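Local atomic coordinates of copper-transporting ATPase (Sulfolobus solfataricus, PDB entry 2YJ6), a protein that probably uses ATP hydrolysis to drive heavy-metal cations such as copper across the cell membrane, this chain being its catalytic part. Residues G13-N18 / I237-D242; D29-N34 / L202-G207; K154-S159 / E177-L182; I190-K195 / L214-V219. The protein carries 1 engineered substitution. One frame throughout, in Å; residues are numbered along the deposited sequence.

In the fold
Contacts 1, 2 and 3 pair strands of one mixed sheet, the Rossmann-like core of the HAD-type phosphorylation domain. Contact 1 joins outermost strand 14-16 to 236-238; contact 2 joins strands 30-34 and 201-205; contact 3 reaches the other outermost strand, 178-179. The centres of contacts 1 and 3 lie about 24 Å apart, that of contact 2 about 14 and 10 Å from them respectively. Contact 4, centred about 9 Å from contact 2, joins helix 184-196 to the end of helix 211-216 and the following turn. Along the chain contact 1 encloses the rest, contact 3 nests within contact 2 and contact 4 crosses contact 2, so distant segments meet at one sheet bearing ATP-binding residues.

Contact 1 (G13-N18 / I237-D242); sequences GMIIKN and ILVSND
Ile237 faces Ile15 as an antiparallel hydrogen-bonded pair at the margin of the mixed Rossmann-like sheet, where strand 14-16 runs against strand 236-238. Two bonds close the pair: Ile237 N gives to Ile15 O at 3.0 Å, and Ile15 N returns one to Ile237 O at 2.9 Å, with 169° at the hydrogen. Both donors lie in the carbonyl planes. Ile15 CB and Ile237 CB, 4.1 Å apart, share a face of the sheet. Leu238 turns to the other face, where its CD2 is 4.3 Å from Met14 CG and both residues also touch Thr245 of helix 243-250. Val239 leaves the strand. With chi1 at -63°, its CG1 stands anti to the carbonyl carbon and meets Ile15 CD1 at 3.4 Å, tighter than usual for two carbons, the side chains crossing at about a right angle. Ser240 N then reaches Gly13 O at 3.2 Å, tilted 18° from the carbonyl plane. Gly13 closes helix 5-12 in a Schellman motif with positive phi, and a side chain there would collide with Ser240. Just ahead of helix 243-250, Ser240 OG accepts from Asp242 N at 2.8 Å, forming an ST turn.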
# COMPACT_ATOMS: atom_id res chain seq x y z
N GLY A 13 12.28 -16.80 -8.86
CA GLY A 13 11.78 -15.83 -7.91
C GLY A 13 10.36 -16.06 -7.38
O GLY A 13 9.79 -15.18 -6.75
N MET A 14 9.80 -17.25 -7.62
CA MET A 14 8.41 -17.50 -7.24
C MET A 14 8.22 -18.79 -6.44
O MET A 14 8.66 -19.86 -6.86
CB MET A 14 7.51 -17.53 -8.47
CG MET A 14 7.27 -16.19 -9.14
SD MET A 14 6.56 -16.36 -10.80
CE MET A 14 7.96 -17.03 -11.69
N ILE A 15 7.54 -18.68 -5.30
CA ILE A 15 7.16 -19.86 -4.51
C ILE A 15 5.74 -20.31 -4.85
O ILE A 15 4.79 -19.57 -4.66
CB ILE A 15 7.17 -19.56 -3.01
CG1 ILE A 15 8.53 -19.01 -2.56
CG2 ILE A 15 6.75 -20.81 -2.22
CD1 ILE A 15 8.64 -18.85 -1.08
N ILE A 16 5.59 -21.55 -5.33
CA ILE A 16 4.28 -22.05 -5.75
C ILE A 16 3.57 -22.82 -4.65
O ILE A 16 3.84 -24.00 -4.46
CB ILE A 16 4.37 -22.99 -6.96
CG1 ILE A 16 4.89 -22.24 -8.18
CG2 ILE A 16 3.02 -23.59 -7.26
CD1 ILE A 16 4.29 -20.84 -8.32
N LYS A 17 2.65 -22.17 -3.95
CA LYS A 17 1.97 -22.79 -2.80
C LYS A 17 0.98 -23.90 -3.16
O LYS A 17 0.55 -24.64 -2.28
CB LYS A 17 1.29 -21.72 -1.93
N ASN A 18 0.59 -24.01 -4.43
CA ASN A 18 -0.12 -25.22 -4.88
C ASN A 18 -0.02 -25.48 -6.38
O ASN A 18 -0.23 -24.58 -7.21
CB ASN A 18 -1.59 -25.24 -4.44
CG ASN A 18 -2.43 -24.25 -5.21
OD1 ASN A 18 -2.10 -23.07 -5.29
ND2 ASN A 18 -3.54 -24.72 -5.79
N ILE A 237 3.83 -16.77 -4.10
CA ILE A 237 4.56 -15.75 -3.36
C ILE A 237 5.76 -15.27 -4.17
O ILE A 237 6.59 -16.06 -4.63
CB ILE A 237 4.99 -16.24 -1.97
CG1 ILE A 237 3.75 -16.50 -1.13
CG2 ILE A 237 5.90 -15.21 -1.29
CD1 ILE A 237 3.95 -17.53 -0.09
N LEU A 238 5.82 -13.96 -4.36
CA LEU A 238 6.84 -13.33 -5.16
C LEU A 238 8.01 -12.93 -4.28
O LEU A 238 8.13 -11.76 -3.89
CB LEU A 238 6.27 -12.09 -5.83
CG LEU A 238 6.19 -12.00 -7.35
CD1 LEU A 238 5.49 -10.71 -7.73
CD2 LEU A 238 7.57 -12.03 -7.96
N VAL A 239 8.86 -13.90 -3.95
CA VAL A 239 10.05 -13.67 -3.13
C VAL A 239 10.98 -12.68 -3.81
O VAL A 239 11.66 -11.88 -3.17
CB VAL A 239 10.81 -14.97 -2.85
CG1 VAL A 239 9.95 -15.91 -2.05
CG2 VAL A 239 11.24 -15.62 -4.14
N SER A 240 11.01 -12.76 -5.13
CA SER A 240 11.71 -11.78 -5.93
C SER A 240 11.44 -10.37 -5.41
O SER A 240 12.35 -9.55 -5.32
CB SER A 240 11.27 -11.92 -7.39
OG SER A 240 11.47 -10.71 -8.10
N ASN A 241 10.19 -10.12 -5.03
CA ASN A 241 9.71 -8.76 -4.74
C ASN A 241 9.75 -7.85 -5.96
O ASN A 241 9.48 -6.66 -5.88
CB ASN A 241 10.47 -8.11 -3.57
CG ASN A 241 9.91 -8.49 -2.21
OD1 ASN A 241 8.72 -8.76 -2.06
ND2 ASN A 241 10.78 -8.50 -1.20
N ASP A 242 10.10 -8.43 -7.11
CA ASP A 242 10.12 -7.69 -8.36
C ASP A 242 8.91 -8.04 -9.22
O ASP A 242 8.64 -9.20 -9.48
CB ASP A 242 11.40 -7.99 -9.14
CG ASP A 242 11.26 -7.70 -10.62
OD1 ASP A 242 11.51 -6.54 -11.02
OD2 ASP A 242 10.89 -8.62 -11.38

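Contact 2 (D29-N34 / L202-G207); sequences DTIIFN and LMIGDG. Engineered in segment 29-34: Asn34 (natural residue Asp).
The parallel centre of the mixed HAD-type sheet is built here, Ile31, Ile32 and Phe33 pairing with Leu202, Met203 and Ile204 along residues 30-34 and 202-205, whose axes approach to 4.9 Å at 15°. Four backbone bonds zip the strands, from Leu202 N to Thr30 O (2.9 Å) through to Asn34 N to Ile204 O (3.2 Å), each donor nearly along the C=O axis. On one face Ile204 CD1 lies 4.2 Å from the centroid of the Phe33 ring, an off-centre CH-pi contact, and nearest its CE2 at 3.7 Å. On the other, Met203 runs extended as far as SD, then bends at chi3 (-85°) to press CE onto Ile32 CG2 at 3.4 Å, a tight contact. Its SD is 3.8 Å from ND2 of Asn34, an engineered residue replacing the aspartate that P-type ATPases phosphorylate in their DKTGT motif. Replacing Met203 by an alanine would probably open a gap beside Ile32 CG2 and leave the Asn34 amide without its sulfur neighbour. Asn34 OD1 is hydrogen-bonded to Lys187, an ATP-binding residue in another structure of this protein. Apolar contacts on both faces and near-linear backbone bonds thus underlie the strand ends, where the polar group of Asn34 meets Lys187.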
# COMPACT_ATOMS: atom_id res chain seq x y z
N ASP A 29 -8.42 -13.76 -17.45
CA ASP A 29 -8.64 -12.66 -18.39
C ASP A 29 -8.51 -11.27 -17.76
O ASP A 29 -8.55 -10.27 -18.48
CB ASP A 29 -9.99 -12.80 -19.08
CG ASP A 29 -11.15 -12.71 -18.11
OD1 ASP A 29 -11.47 -11.58 -17.70
OD2 ASP A 29 -11.74 -13.77 -17.78
N THR A 30 -8.35 -11.20 -16.43
CA THR A 30 -8.30 -9.92 -15.71
C THR A 30 -7.17 -9.81 -14.67
O THR A 30 -6.97 -10.71 -13.87
CB THR A 30 -9.64 -9.61 -15.02
OG1 THR A 30 -10.70 -9.62 -15.98
CG2 THR A 30 -9.61 -8.25 -14.35
N ILE A 31 -6.45 -8.70 -14.71
CA ILE A 31 -5.37 -8.41 -13.77
C ILE A 31 -5.75 -7.26 -12.85
O ILE A 31 -6.03 -6.15 -13.32
CB ILE A 31 -4.11 -7.95 -14.49
CG1 ILE A 31 -3.84 -8.80 -15.74
CG2 ILE A 31 -2.93 -7.93 -13.52
CD1 ILE A 31 -3.12 -10.11 -15.45
N ILE A 32 -5.75 -7.50 -11.54
CA ILE A 32 -6.08 -6.46 -10.56
C ILE A 32 -4.93 -6.14 -9.61
O ILE A 32 -4.40 -7.01 -8.94
CB ILE A 32 -7.30 -6.83 -9.72
CG1 ILE A 32 -8.53 -6.90 -10.61
CG2 ILE A 32 -7.47 -5.81 -8.59
CD1 ILE A 32 -9.80 -7.24 -9.88
N PHE A 33 -4.54 -4.87 -9.58
CA PHE A 33 -3.50 -4.39 -8.68
C PHE A 33 -4.08 -3.68 -7.47
O PHE A 33 -4.85 -2.72 -7.60
CB PHE A 33 -2.56 -3.43 -9.42
CG PHE A 33 -1.68 -4.09 -10.44
CD1 PHE A 33 -2.12 -4.29 -11.74
CD2 PHE A 33 -0.41 -4.53 -10.10
CE1 PHE A 33 -1.31 -4.92 -12.68
CE2 PHE A 33 0.41 -5.15 -11.03
CZ PHE A 33 -0.03 -5.35 -12.32
N ASN A 34 -3.73 -4.17 -6.28
CA ASN A 34 -3.87 -3.37 -5.07
C ASN A 34 -2.74 -2.37 -5.02
O ASN A 34 -1.59 -2.76 -4.88
CB ASN A 34 -3.81 -4.25 -3.83
CG ASN A 34 -5.14 -4.37 -3.14
OD1 ASN A 34 -5.46 -3.58 -2.24
ND2 ASN A 34 -5.94 -5.34 -3.56
N LEU A 202 -7.01 -12.68 -11.77
CA LEU A 202 -5.73 -12.74 -11.07
C LEU A 202 -5.45 -11.42 -10.30
O LEU A 202 -5.52 -10.32 -10.88
CB LEU A 202 -4.60 -13.08 -12.02
CG LEU A 202 -3.27 -13.31 -11.30
CD1 LEU A 202 -2.38 -14.29 -12.06
CD2 LEU A 202 -2.54 -11.99 -11.04
N MET A 203 -5.17 -11.54 -9.01
CA MET A 203 -4.99 -10.37 -8.15
C MET A 203 -3.66 -10.41 -7.40
O MET A 203 -3.27 -11.45 -6.88
CB MET A 203 -6.14 -10.22 -7.13
CG MET A 203 -5.88 -9.08 -6.12
SD MET A 203 -7.14 -8.74 -4.87
CE MET A 203 -8.20 -7.66 -5.79
N ILE A 204 -2.98 -9.26 -7.38
CA ILE A 204 -1.71 -9.08 -6.66
C ILE A 204 -1.91 -8.07 -5.51
O ILE A 204 -2.39 -6.97 -5.74
CB ILE A 204 -0.62 -8.55 -7.62
CG1 ILE A 204 -0.51 -9.44 -8.85
CG2 ILE A 204 0.72 -8.45 -6.90
CD1 ILE A 204 -0.32 -8.70 -10.15
N GLY A 205 -1.54 -8.45 -4.29
CA GLY A 205 -1.66 -7.56 -3.13
C GLY A 205 -0.50 -7.77 -2.17
O GLY A 205 0.52 -8.32 -2.55
N ASP A 206 -0.63 -7.34 -0.91
CA ASP A 206 0.43 -7.69 0.06
C ASP A 206 -0.03 -8.51 1.28
O ASP A 206 -0.25 -9.72 1.16
CB ASP A 206 1.29 -6.48 0.45
CG ASP A 206 0.51 -5.39 1.15
OD1 ASP A 206 -0.49 -5.71 1.84
OD2 ASP A 206 0.89 -4.20 1.01
N GLY A 207 -0.17 -7.89 2.45
CA GLY A 207 -0.59 -8.62 3.63
C GLY A 207 -1.59 -7.92 4.53
O GLY A 207 -1.86 -8.38 5.65

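Contact 3 (K154-S159 / E177-L182); sequences KIIILS and EYYSNL
Ile157 and Tyr178 face each other as a parallel pair, Ile157 CA to Tyr178 CA 4.4 Å, with Leu158 and Tyr179 next in register. Glu177 O receives Ile157 N at 3.1 Å, Ile157 O receives Tyr179 N at 3.0 Å, and Tyr179 O receives Ser159 N. Past the strands, Leu182 N turns back to Ser159 O, meeting a lone pair in the carbonyl plane at 3.0 Å. Side chains follow on both faces. Tyr178 and Ile157 touch CB to CB on one. On the other, Leu158 lies beside Tyr179 and its CD2 meets Leu182 CD1 at 3.6 Å, while Ile156 CG2 approaches the edge of the Tyr179 ring, 4.2 Å from CE2. With CG anti to the carbonyl carbon (chi1 -60°), Tyr179 leans back along its own strand toward Ile156. Ser159, an ATP-binding residue in another structure of this protein, has OG bonded to Asp161 N. The pair belongs to a beta-alpha-beta crossover through helix 163-172, against which Tyr178 packs; Leu158 and Leu182 meet Lys187 of helix 184-196, and strand 30-34 flanks strand 154-158 across from strand 178-179.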
# COMPACT_ATOMS: atom_id res chain seq x y z
N LYS A 154 -7.72 -7.43 -19.33
CA LYS A 154 -8.30 -6.26 -18.67
C LYS A 154 -7.49 -5.89 -17.42
O LYS A 154 -7.20 -6.74 -16.58
CB LYS A 154 -9.75 -6.55 -18.28
CG LYS A 154 -10.46 -5.39 -17.63
CD LYS A 154 -11.76 -5.85 -16.97
CE LYS A 154 -12.89 -6.05 -17.96
NZ LYS A 154 -13.65 -4.78 -18.20
N ILE A 155 -7.11 -4.62 -17.29
CA ILE A 155 -6.30 -4.18 -16.15
C ILE A 155 -7.00 -3.13 -15.27
O ILE A 155 -7.60 -2.18 -15.77
CB ILE A 155 -4.92 -3.69 -16.60
CG1 ILE A 155 -4.23 -4.79 -17.42
CG2 ILE A 155 -4.07 -3.29 -15.40
CD1 ILE A 155 -2.82 -4.46 -17.81
N ILE A 156 -6.92 -3.33 -13.95
CA ILE A 156 -7.71 -2.56 -13.00
C ILE A 156 -6.91 -2.20 -11.75
O ILE A 156 -6.13 -3.01 -11.24
CB ILE A 156 -8.97 -3.34 -12.57
CG1 ILE A 156 -9.89 -3.58 -13.77
CG2 ILE A 156 -9.72 -2.60 -11.47
CD1 ILE A 156 -11.12 -4.40 -13.44
N ILE A 157 -7.11 -0.98 -11.26
CA ILE A 157 -6.41 -0.54 -10.05
C ILE A 157 -7.38 -0.31 -8.90
O ILE A 157 -8.39 0.37 -9.05
CB ILE A 157 -5.56 0.72 -10.29
CG1 ILE A 157 -4.44 0.40 -11.28
CG2 ILE A 157 -4.99 1.25 -8.99
CD1 ILE A 157 -3.48 1.51 -11.50
N LEU A 158 -7.07 -0.89 -7.74
CA LEU A 158 -7.87 -0.65 -6.54
C LEU A 158 -7.04 0.13 -5.52
O LEU A 158 -5.89 -0.23 -5.26
CB LEU A 158 -8.36 -1.97 -5.93
CG LEU A 158 -9.23 -2.85 -6.83
CD1 LEU A 158 -9.66 -4.14 -6.15
CD2 LEU A 158 -10.45 -2.08 -7.30
N SER A 159 -7.63 1.17 -4.94
CA SER A 159 -6.92 2.00 -3.95
C SER A 159 -7.84 2.53 -2.83
O SER A 159 -9.04 2.71 -3.01
CB SER A 159 -6.21 3.16 -4.66
OG SER A 159 -5.63 4.09 -3.74
N GLU A 177 -9.00 2.29 -16.08
CA GLU A 177 -9.96 1.72 -15.14
C GLU A 177 -9.39 1.56 -13.73
O GLU A 177 -8.54 0.70 -13.48
CB GLU A 177 -10.49 0.39 -15.66
CG GLU A 177 -11.75 -0.09 -14.97
CD GLU A 177 -12.61 -0.97 -15.86
OE1 GLU A 177 -12.27 -1.12 -17.06
OE2 GLU A 177 -13.63 -1.52 -15.36
N TYR A 178 -9.87 2.39 -12.81
CA TYR A 178 -9.41 2.41 -11.44
C TYR A 178 -10.57 2.83 -10.54
O TYR A 178 -11.48 3.53 -10.99
CB TYR A 178 -8.24 3.40 -11.29
CG TYR A 178 -8.64 4.83 -11.55
CD1 TYR A 178 -9.21 5.61 -10.54
CD2 TYR A 178 -8.47 5.41 -12.80
CE1 TYR A 178 -9.58 6.92 -10.76
CE2 TYR A 178 -8.85 6.73 -13.04
CZ TYR A 178 -9.40 7.47 -12.01
OH TYR A 178 -9.78 8.78 -12.23
N TYR A 179 -10.53 2.39 -9.28
CA TYR A 179 -11.54 2.77 -8.29
C TYR A 179 -10.83 3.28 -7.04
O TYR A 179 -9.99 2.58 -6.47
CB TYR A 179 -12.41 1.56 -7.94
CG TYR A 179 -13.17 1.00 -9.12
CD1 TYR A 179 -14.34 1.60 -9.56
CD2 TYR A 179 -12.71 -0.13 -9.79
CE1 TYR A 179 -15.03 1.10 -10.65
CE2 TYR A 179 -13.40 -0.64 -10.88
CZ TYR A 179 -14.56 -0.02 -11.30
OH TYR A 179 -15.26 -0.51 -12.38
N SER A 180 -11.18 4.50 -6.61
CA SER A 180 -10.51 5.16 -5.50
C SER A 180 -11.35 5.15 -4.21
O SER A 180 -12.55 4.92 -4.25
CB SER A 180 -10.14 6.60 -5.88
OG SER A 180 -11.28 7.34 -6.26
N ASN A 181 -10.71 5.37 -3.06
CA ASN A 181 -11.45 5.55 -1.81
C ASN A 181 -12.12 4.29 -1.26
O ASN A 181 -13.16 4.39 -0.61
CB ASN A 181 -12.55 6.59 -2.00
CG ASN A 181 -12.18 7.92 -1.45
OD1 ASN A 181 -11.67 8.78 -2.17
ND2 ASN A 181 -12.42 8.11 -0.16
N LEU A 182 -11.57 3.13 -1.54
CA LEU A 182 -12.26 1.89 -1.18
C LEU A 182 -11.89 1.40 0.21
O LEU A 182 -10.74 1.50 0.63
CB LEU A 182 -11.98 0.78 -2.21
CG LEU A 182 -12.12 1.10 -3.71
CD1 LEU A 182 -11.42 0.03 -4.51
CD2 LEU A 182 -13.58 1.26 -4.16

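Contact 4 (I190-K195 / L214-V219); sequences IIEKLK and LALADV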
# COMPACT_ATOMS: atom_id res chain seq x y z
N ILE A 190 -16.35 -5.74 -5.17
CA ILE A 190 -15.97 -5.59 -6.58
C ILE A 190 -15.47 -6.89 -7.19
O ILE A 190 -15.73 -7.19 -8.37
CB ILE A 190 -14.90 -4.50 -6.74
CG1 ILE A 190 -15.52 -3.14 -6.41
CG2 ILE A 190 -14.28 -4.55 -8.14
CD1 ILE A 190 -14.57 -1.98 -6.44
N ILE A 191 -14.74 -7.66 -6.41
CA ILE A 191 -14.23 -8.92 -6.90
C ILE A 191 -15.40 -9.90 -7.11
O ILE A 191 -15.44 -10.62 -8.11
CB ILE A 191 -13.17 -9.53 -5.95
CG1 ILE A 191 -11.97 -8.60 -5.81
CG2 ILE A 191 -12.70 -10.89 -6.45
CD1 ILE A 191 -11.03 -8.65 -6.99
N GLU A 192 -16.36 -9.88 -6.19
CA GLU A 192 -17.52 -10.77 -6.27
C GLU A 192 -18.38 -10.50 -7.51
O GLU A 192 -18.87 -11.43 -8.15
CB GLU A 192 -18.38 -10.66 -5.00
CG GLU A 192 -19.66 -11.53 -4.99
CD GLU A 192 -19.40 -13.02 -4.78
OE1 GLU A 192 -18.22 -13.42 -4.74
OE2 GLU A 192 -20.37 -13.80 -4.65
N LYS A 193 -18.56 -9.22 -7.84
CA LYS A 193 -19.35 -8.84 -9.01
C LYS A 193 -18.64 -9.23 -10.29
O LYS A 193 -19.28 -9.66 -11.25
CB LYS A 193 -19.61 -7.34 -9.01
N LEU A 194 -17.32 -9.07 -10.29
CA LEU A 194 -16.53 -9.38 -11.47
C LEU A 194 -16.59 -10.85 -11.79
O LEU A 194 -16.75 -11.22 -12.95
CB LEU A 194 -15.08 -8.94 -11.29
CG LEU A 194 -14.90 -7.47 -11.69
CD1 LEU A 194 -13.68 -6.84 -11.02
CD2 LEU A 194 -14.86 -7.32 -13.21
N LYS A 195 -16.46 -11.68 -10.77
CA LYS A 195 -16.50 -13.12 -10.97
C LYS A 195 -17.91 -13.54 -11.37
O LYS A 195 -18.09 -14.40 -12.22
CB LYS A 195 -16.07 -13.88 -9.71
CG LYS A 195 -14.63 -13.61 -9.24
CD LYS A 195 -14.37 -14.22 -7.85
CE LYS A 195 -14.43 -15.76 -7.90
NZ LYS A 195 -14.06 -16.46 -6.63
N LEU A 214 -7.87 -11.19 -1.61
CA LEU A 214 -7.01 -12.17 -2.26
C LEU A 214 -7.61 -13.59 -2.19
O LEU A 214 -7.48 -14.35 -3.14
CB LEU A 214 -5.60 -12.17 -1.67
CG LEU A 214 -4.65 -11.03 -2.07
CD1 LEU A 214 -3.43 -11.07 -1.18
CD2 LEU A 214 -4.26 -11.15 -3.52
N ALA A 215 -8.25 -13.94 -1.07
CA ALA A 215 -8.80 -15.29 -0.87
C ALA A 215 -9.91 -15.63 -1.88
O ALA A 215 -10.16 -16.80 -2.20
CB ALA A 215 -9.33 -15.43 0.55
N LEU A 216 -10.56 -14.59 -2.36
CA LEU A 216 -11.66 -14.71 -3.28
C LEU A 216 -11.24 -14.77 -4.76
O LEU A 216 -12.04 -15.17 -5.61
CB LEU A 216 -12.57 -13.50 -3.05
CG LEU A 216 -14.07 -13.53 -3.26
CD1 LEU A 216 -14.67 -14.88 -2.86
CD2 LEU A 216 -14.62 -12.39 -2.42
N ALA A 217 -10.02 -14.37 -5.08
CA ALA A 217 -9.63 -14.32 -6.50
C ALA A 217 -9.31 -15.72 -7.04
O ALA A 217 -9.01 -16.64 -6.27
CB ALA A 217 -8.47 -13.41 -6.73
N ASP A 218 -9.39 -15.87 -8.36
CA ASP A 218 -9.11 -17.15 -9.01
C ASP A 218 -7.65 -17.56 -8.82
O ASP A 218 -7.36 -18.72 -8.51
CB ASP A 218 -9.53 -17.11 -10.50
CG ASP A 218 -11.06 -16.99 -10.67
OD1 ASP A 218 -11.78 -17.99 -10.41
OD2 ASP A 218 -11.53 -15.89 -11.02
N VAL A 219 -6.74 -16.61 -9.02
CA VAL A 219 -5.32 -16.82 -8.76
C VAL A 219 -4.78 -15.64 -7.95
O VAL A 219 -4.83 -14.50 -8.40
CB VAL A 219 -4.49 -16.93 -10.06
CG1 VAL A 219 -2.99 -16.92 -9.74
CG2 VAL A 219 -4.86 -18.19 -10.85
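Lys195 reaches across to the backbone of Leu216, its NZ giving a hydrogen bond of 2.6 Å to Leu216 O, in the carbonyl plane with a C=O...N angle of 159°. The lysine starts with CG anti to the carbonyl carbon and stays extended at chi2; a bend at chi3 (66°) then brings the chain end up to the oxygen, with CD and CE each 3.4 Å from Leu216 O. With an alanine here the ammonium and its chain are gone, and Leu216 O is likely to lose this bond and its side-chain cover. One turn back, Ile191 offers the CG2 branch to Leu216 CB at 4.3 Å, while its CD1 goes to Met203 and Ile32 of the sheet beneath. Helices 184-196 and 211-216, which precede and follow strand 201-205 along the chain in the alternating beta and alpha order of the Rossmann-like HAD core, thus meet above one sheet face, since Leu214, and Ala217 just after the helix, also rest on Met203. Glu192, folded at chi2 (75°), brings OE1 to 4.3 Å from Leu216 CD1. Asp218 OD2 comes within 4.2 Å of Lys195 CG, but OD1 forms its salt bridge with Lys200 and OD2 accepts from Val201 N.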